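Local coordinates for protein enoyl-CoA hydratase/isomerase (Mycobacterium abscessus, PDB 3QXZ) that probably acts as an enoyl-CoA hydratase or isomerase of the crotonase family, working on coenzyme A thioesters of fatty acids, at residues 101-115 with 120-134. Sequence-based numbering, arbitrary orientation.
Sequences VIAAVNGHAIGIGMT and ADIRILAEEGRYAIP
Two neighbouring parallel strands of the central crotonase sheet, 101-105 and 122-126, run side by side and then turn together into a second, short parallel pair, 108-110 with 131-132. In the first pair A103 N bonds I122 O, I124 N bonds A103 O, V105 N bonds I124 O and A126 N bonds V105 O. At its start the D121 carboxylate takes V101 N on the anti side of OD2 (2.8 Å); K213 forms a salt bridge to the same oxygen. V105 and L125 lie side by side, with V105 CB 3.7 Å from L125 CD1.

Y131 ties the two pairs together. Its ring has L125 CD2 over the centre of one face and G129 C over the other, offset toward the rim. V105 CG1 is 3.7 Å from Y131 CE1. Y131 OH donates to A126 O (2.7 Å), in the carbonyl plane on a lone pair; G129 N, closing a type I turn, shares that acceptor. M114 bends at chi2 and chi3 (56° and 71°), which brings M114 CE within 3.6 Å of Y131 CD1.

The chain thus leaves the main parallel sheet for a small two-stranded one before helix 112-117, the strand-strand-helix step repeated in the crotonase spiral. G111 is the N-cap of that helix. H108 takes R130 N at ND1 in the ring plane (2.9 Å, 168° at hydrogen). I110 lays CD1 over one face of the R130 guanidinium, 3.5 Å from NH1, while R130 NE bonds S168. G111 N bonds A132 O (2.8 Å). In crotonase relatives, one backbone N-H at the start of this helix supplies half of the oxyanion hole; the same role is likely here.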
loop_
_atom_site.group_PDB
_atom_site.type_symbol
_atom_site.label_atom_id
_atom_site.label_comp_id
_atom_site.label_asym_id
_atom_site.label_seq_id
_atom_site.Cartn_x
_atom_site.Cartn_y
_atom_site.Cartn_z
ATOM N N VAL A 101 19.585 3.415 -1.229
ATOM C CA VAL A 101 19.568 4.709 -1.908
ATOM C C VAL A 101 18.541 5.594 -1.219
ATOM O O VAL A 101 17.364 5.209 -1.102
ATOM C CB VAL A 101 19.215 4.546 -3.408
ATOM C CG1 VAL A 101 19.064 5.916 -4.071
ATOM C CG2 VAL A 101 20.315 3.749 -4.133
ATOM N N ILE A 102 18.980 6.766 -0.764
ATOM C CA ILE A 102 18.115 7.766 -0.172
ATOM C C ILE A 102 18.056 8.981 -1.093
ATOM O O ILE A 102 19.102 9.504 -1.496
ATOM C CB ILE A 102 18.671 8.226 1.196
ATOM C CG1 ILE A 102 18.804 7.044 2.170
ATOM C CG2 ILE A 102 17.789 9.354 1.797
ATOM C CD1 ILE A 102 19.611 7.379 3.458
ATOM N N ALA A 103 16.848 9.410 -1.457
ATOM C CA ALA A 103 16.659 10.629 -2.245
ATOM C C ALA A 103 16.397 11.788 -1.306
ATOM O O ALA A 103 15.364 11.824 -0.584
ATOM C CB ALA A 103 15.532 10.448 -3.258
ATOM N N ALA A 104 17.364 12.700 -1.271
ATOM C CA ALA A 104 17.251 13.948 -0.521
ATOM C C ALA A 104 16.654 14.973 -1.478
ATOM O O ALA A 104 17.370 15.659 -2.224
ATOM C CB ALA A 104 18.639 14.382 -0.001
ATOM N N VAL A 105 15.320 14.986 -1.508
ATOM C CA VAL A 105 14.563 15.794 -2.466
ATOM C C VAL A 105 14.443 17.203 -1.885
ATOM O O VAL A 105 13.494 17.551 -1.181
ATOM C CB VAL A 105 13.202 15.150 -2.806
ATOM C CG1 VAL A 105 12.503 15.936 -3.875
ATOM C CG2 VAL A 105 13.402 13.695 -3.287
ATOM N N ASN A 106 15.482 17.988 -2.158
ATOM C CA ASN A 106 15.699 19.291 -1.523
ATOM C C ASN A 106 14.852 20.422 -2.083
ATOM O O ASN A 106 14.930 21.549 -1.605
ATOM C CB ASN A 106 17.176 19.673 -1.647
ATOM C CG ASN A 106 17.635 19.662 -3.074
ATOM O OD1 ASN A 106 17.720 18.601 -3.690
ATOM N ND2 ASN A 106 17.879 20.862 -3.656
ATOM N N GLY A 107 14.070 20.136 -3.119
ATOM C CA GLY A 107 13.217 21.137 -3.746
ATOM C C GLY A 107 12.459 20.508 -4.895
ATOM O O GLY A 107 12.300 19.280 -4.937
ATOM N N HIS A 108 12.003 21.328 -5.838
ATOM C CA HIS A 108 11.074 20.880 -6.890
ATOM C C HIS A 108 11.494 19.590 -7.537
ATOM O O HIS A 108 12.656 19.423 -7.919
ATOM C CB HIS A 108 10.954 21.939 -7.989
ATOM C CG HIS A 108 10.714 23.318 -7.467
ATOM N ND1 HIS A 108 9.762 23.595 -6.514
ATOM C CD2 HIS A 108 11.310 24.499 -7.764
ATOM C CE1 HIS A 108 9.759 24.894 -6.261
ATOM N NE2 HIS A 108 10.694 25.462 -7.003
ATOM N N ALA A 109 10.527 18.684 -7.658
ATOM C CA ALA A 109 10.740 17.416 -8.368
ATOM C C ALA A 109 9.506 17.176 -9.228
ATOM O O ALA A 109 8.427 16.887 -8.712
ATOM C CB ALA A 109 10.984 16.266 -7.394
ATOM N N ILE A 110 9.675 17.342 -10.536
ATOM C CA ILE A 110 8.544 17.371 -11.475
ATOM C C ILE A 110 8.752 16.339 -12.582
ATOM O O ILE A 110 9.861 16.219 -13.118
ATOM C CB ILE A 110 8.396 18.788 -12.125
ATOM C CG1 ILE A 110 8.246 19.893 -11.058
ATOM C CG2 ILE A 110 7.267 18.818 -13.160
ATOM C CD1 ILE A 110 6.992 19.839 -10.294
ATOM N N GLY A 111 7.701 15.593 -12.921
ATOM C CA GLY A 111 7.760 14.669 -14.056
ATOM C C GLY A 111 8.774 13.573 -13.805
ATOM O O GLY A 111 8.708 12.902 -12.760
ATOM N N ILE A 112 9.707 13.371 -14.733
ATOM C CA ILE A 112 10.742 12.365 -14.525
ATOM C C ILE A 112 11.653 12.708 -13.325
ATOM O O ILE A 112 12.269 11.811 -12.723
ATOM C CB ILE A 112 11.527 12.024 -15.828
ATOM C CG1 ILE A 112 12.248 10.657 -15.655
ATOM C CG2 ILE A 112 12.387 13.234 -16.279
ATOM C CD1 ILE A 112 12.473 9.907 -16.927
ATOM N N GLY A 113 11.710 13.986 -12.938
ATOM C CA GLY A 113 12.396 14.336 -11.689
ATOM C C GLY A 113 11.778 13.623 -10.493
ATOM O O GLY A 113 12.495 13.144 -9.599
ATOM N N MET A 114 10.444 13.568 -10.472
ATOM C CA MET A 114 9.766 12.832 -9.422
ATOM C C MET A 114 9.792 11.315 -9.658
ATOM O O MET A 114 10.034 10.547 -8.715
ATOM C CB MET A 114 8.328 13.319 -9.253
ATOM C CG MET A 114 7.512 12.510 -8.227
ATOM S SD MET A 114 8.213 12.408 -6.551
ATOM C CE MET A 114 7.907 14.094 -6.069
ATOM N N THR A 115 9.541 10.864 -10.890
ATOM C CA THR A 115 9.466 9.400 -11.084
ATOM C C THR A 115 10.815 8.716 -10.845
ATOM O O THR A 115 10.828 7.615 -10.307
ATOM C CB THR A 115 8.842 9.000 -12.427
ATOM O OG1 THR A 115 9.719 9.432 -13.469
ATOM C CG2 THR A 115 7.461 9.633 -12.621
ATOM N N ALA A 120 14.117 5.440 -5.323
ATOM C CA ALA A 120 14.903 5.351 -4.091
ATOM C C ALA A 120 14.153 4.567 -3.007
ATOM O O ALA A 120 12.916 4.483 -3.009
ATOM C CB ALA A 120 15.266 6.750 -3.568
ATOM N N ASP A 121 14.905 3.983 -2.077
ATOM C CA ASP A 121 14.278 3.283 -0.949
ATOM C C ASP A 121 13.517 4.230 -0.040
ATOM O O ASP A 121 12.442 3.900 0.476
ATOM C CB ASP A 121 15.359 2.559 -0.153
ATOM C CG ASP A 121 16.137 1.593 -0.994
ATOM O OD1 ASP A 121 15.490 0.743 -1.654
ATOM O OD2 ASP A 121 17.386 1.681 -1.018
ATOM N N ILE A 122 14.107 5.402 0.155
ATOM C CA ILE A 122 13.676 6.355 1.177
ATOM C C ILE A 122 13.710 7.747 0.542
ATOM O O ILE A 122 14.638 8.068 -0.215
ATOM C CB ILE A 122 14.635 6.278 2.384
ATOM C CG1 ILE A 122 14.558 4.885 3.046
ATOM C CG2 ILE A 122 14.382 7.439 3.403
ATOM C CD1 ILE A 122 15.793 4.511 3.938
ATOM N N ARG A 123 12.689 8.557 0.815
ATOM C CA ARG A 123 12.616 9.943 0.329
ATOM C C ARG A 123 12.378 10.906 1.483
ATOM O O ARG A 123 11.490 10.699 2.309
ATOM C CB ARG A 123 11.481 10.115 -0.694
ATOM C CG ARG A 123 11.882 9.762 -2.121
ATOM C CD ARG A 123 10.674 9.579 -3.071
ATOM N NE ARG A 123 9.847 8.459 -2.620
ATOM C CZ ARG A 123 10.203 7.187 -2.707
ATOM N NH1 ARG A 123 11.330 6.817 -3.323
ATOM N NH2 ARG A 123 9.433 6.283 -2.140
ATOM N N ILE A 124 13.173 11.972 1.492
ATOM C CA ILE A 124 12.939 13.101 2.391
ATOM C C ILE A 124 12.684 14.290 1.480
ATOM O O ILE A 124 13.518 14.588 0.601
ATOM C CB ILE A 124 14.157 13.345 3.302
ATOM C CG1 ILE A 124 14.433 12.097 4.164
ATOM C CG2 ILE A 124 13.918 14.587 4.201
ATOM C CD1 ILE A 124 15.719 12.239 5.012
ATOM N N LEU A 125 11.528 14.940 1.659
ATOM C CA LEU A 125 11.105 16.044 0.772
ATOM C C LEU A 125 11.098 17.404 1.459
ATOM O O LEU A 125 10.747 17.526 2.631
ATOM C CB LEU A 125 9.714 15.767 0.156
ATOM C CG LEU A 125 9.658 15.011 -1.174
ATOM C CD1 LEU A 125 10.262 13.612 -1.084
ATOM C CD2 LEU A 125 8.194 14.912 -1.659
ATOM N N ALA A 126 11.451 18.413 0.678
ATOM C CA ALA A 126 11.421 19.812 1.113
ATOM C C ALA A 126 9.977 20.311 1.174
ATOM O O ALA A 126 9.233 20.211 0.186
ATOM C CB ALA A 126 12.212 20.655 0.140
ATOM N N GLU A 127 9.608 20.923 2.304
ATOM C CA GLU A 127 8.266 21.507 2.452
ATOM C C GLU A 127 7.916 22.568 1.403
ATOM O O GLU A 127 6.750 22.712 1.018
ATOM C CB GLU A 127 8.080 22.050 3.879
ATOM C CG GLU A 127 7.904 20.919 4.891
ATOM C CD GLU A 127 8.169 21.349 6.333
ATOM O OE1 GLU A 127 8.401 22.551 6.580
ATOM O OE2 GLU A 127 8.145 20.471 7.222
ATOM N N GLU A 128 8.928 23.285 0.931
ATOM C CA GLU A 128 8.729 24.393 -0.022
ATOM C C GLU A 128 8.646 23.946 -1.480
ATOM O O GLU A 128 8.374 24.762 -2.367
ATOM C CB GLU A 128 9.845 25.439 0.137
ATOM C CG GLU A 128 9.959 26.069 1.530
ATOM C CD GLU A 128 10.917 25.332 2.467
ATOM O OE1 GLU A 128 11.222 24.133 2.247
ATOM O OE2 GLU A 128 11.376 25.957 3.449
ATOM N N GLY A 129 8.877 22.650 -1.737
ATOM C CA GLY A 129 8.973 22.173 -3.123
ATOM C C GLY A 129 7.638 21.997 -3.835
ATOM O O GLY A 129 6.617 21.728 -3.199
ATOM N N ARG A 130 7.675 22.160 -5.152
ATOM C CA ARG A 130 6.568 21.762 -6.012
ATOM C C ARG A 130 6.829 20.334 -6.513
ATOM O O ARG A 130 7.909 20.040 -7.026
ATOM C CB ARG A 130 6.379 22.697 -7.215
ATOM C CG ARG A 130 5.109 22.311 -8.020
ATOM C CD ARG A 130 4.893 23.072 -9.331
ATOM N NE ARG A 130 4.095 22.246 -10.257
ATOM C CZ ARG A 130 4.419 21.982 -11.521
ATOM N NH1 ARG A 130 5.514 22.513 -12.061
ATOM N NH2 ARG A 130 3.635 21.196 -12.258
ATOM N N TYR A 131 5.819 19.479 -6.381
ATOM C CA TYR A 131 5.913 18.055 -6.756
ATOM C C TYR A 131 4.748 17.698 -7.653
ATOM O O TYR A 131 3.610 18.043 -7.351
ATOM C CB TYR A 131 5.900 17.181 -5.492
ATOM C CG TYR A 131 7.002 17.597 -4.548
ATOM C CD1 TYR A 131 8.345 17.489 -4.934
ATOM C CD2 TYR A 131 6.703 18.189 -3.316
ATOM C CE1 TYR A 131 9.366 17.936 -4.106
ATOM C CE2 TYR A 131 7.713 18.635 -2.478
ATOM C CZ TYR A 131 9.041 18.493 -2.879
ATOM O OH TYR A 131 10.065 18.943 -2.057
ATOM N N ALA A 132 5.015 17.021 -8.774
ATOM C CA ALA A 132 3.935 16.626 -9.687
ATOM C C ALA A 132 4.480 15.604 -10.641
ATOM O O ALA A 132 5.694 15.573 -10.916
ATOM C CB ALA A 132 3.390 17.831 -10.489
ATOM N N ILE A 133 3.561 14.818 -11.209
ATOM C CA ILE A 133 3.862 13.884 -12.307
ATOM C C ILE A 133 2.874 14.270 -13.416
ATOM O O ILE A 133 1.844 13.626 -13.580
ATOM C CB ILE A 133 3.714 12.414 -11.850
ATOM C CG1 ILE A 133 4.606 12.149 -10.636
ATOM C CG2 ILE A 133 4.060 11.452 -12.969
ATOM C CD1 ILE A 133 4.283 10.814 -9.913
ATOM N N PRO A 134 3.184 15.355 -14.166
ATOM C CA PRO A 134 2.153 15.956 -15.017
ATOM C C PRO A 134 2.201 15.525 -16.468
ATOM O O PRO A 134 1.573 16.176 -17.305
ATOM C CB PRO A 134 2.464 17.444 -14.896
ATOM C CG PRO A 134 3.973 17.481 -14.858
ATOM C CD PRO A 134 4.390 16.211 -14.098
#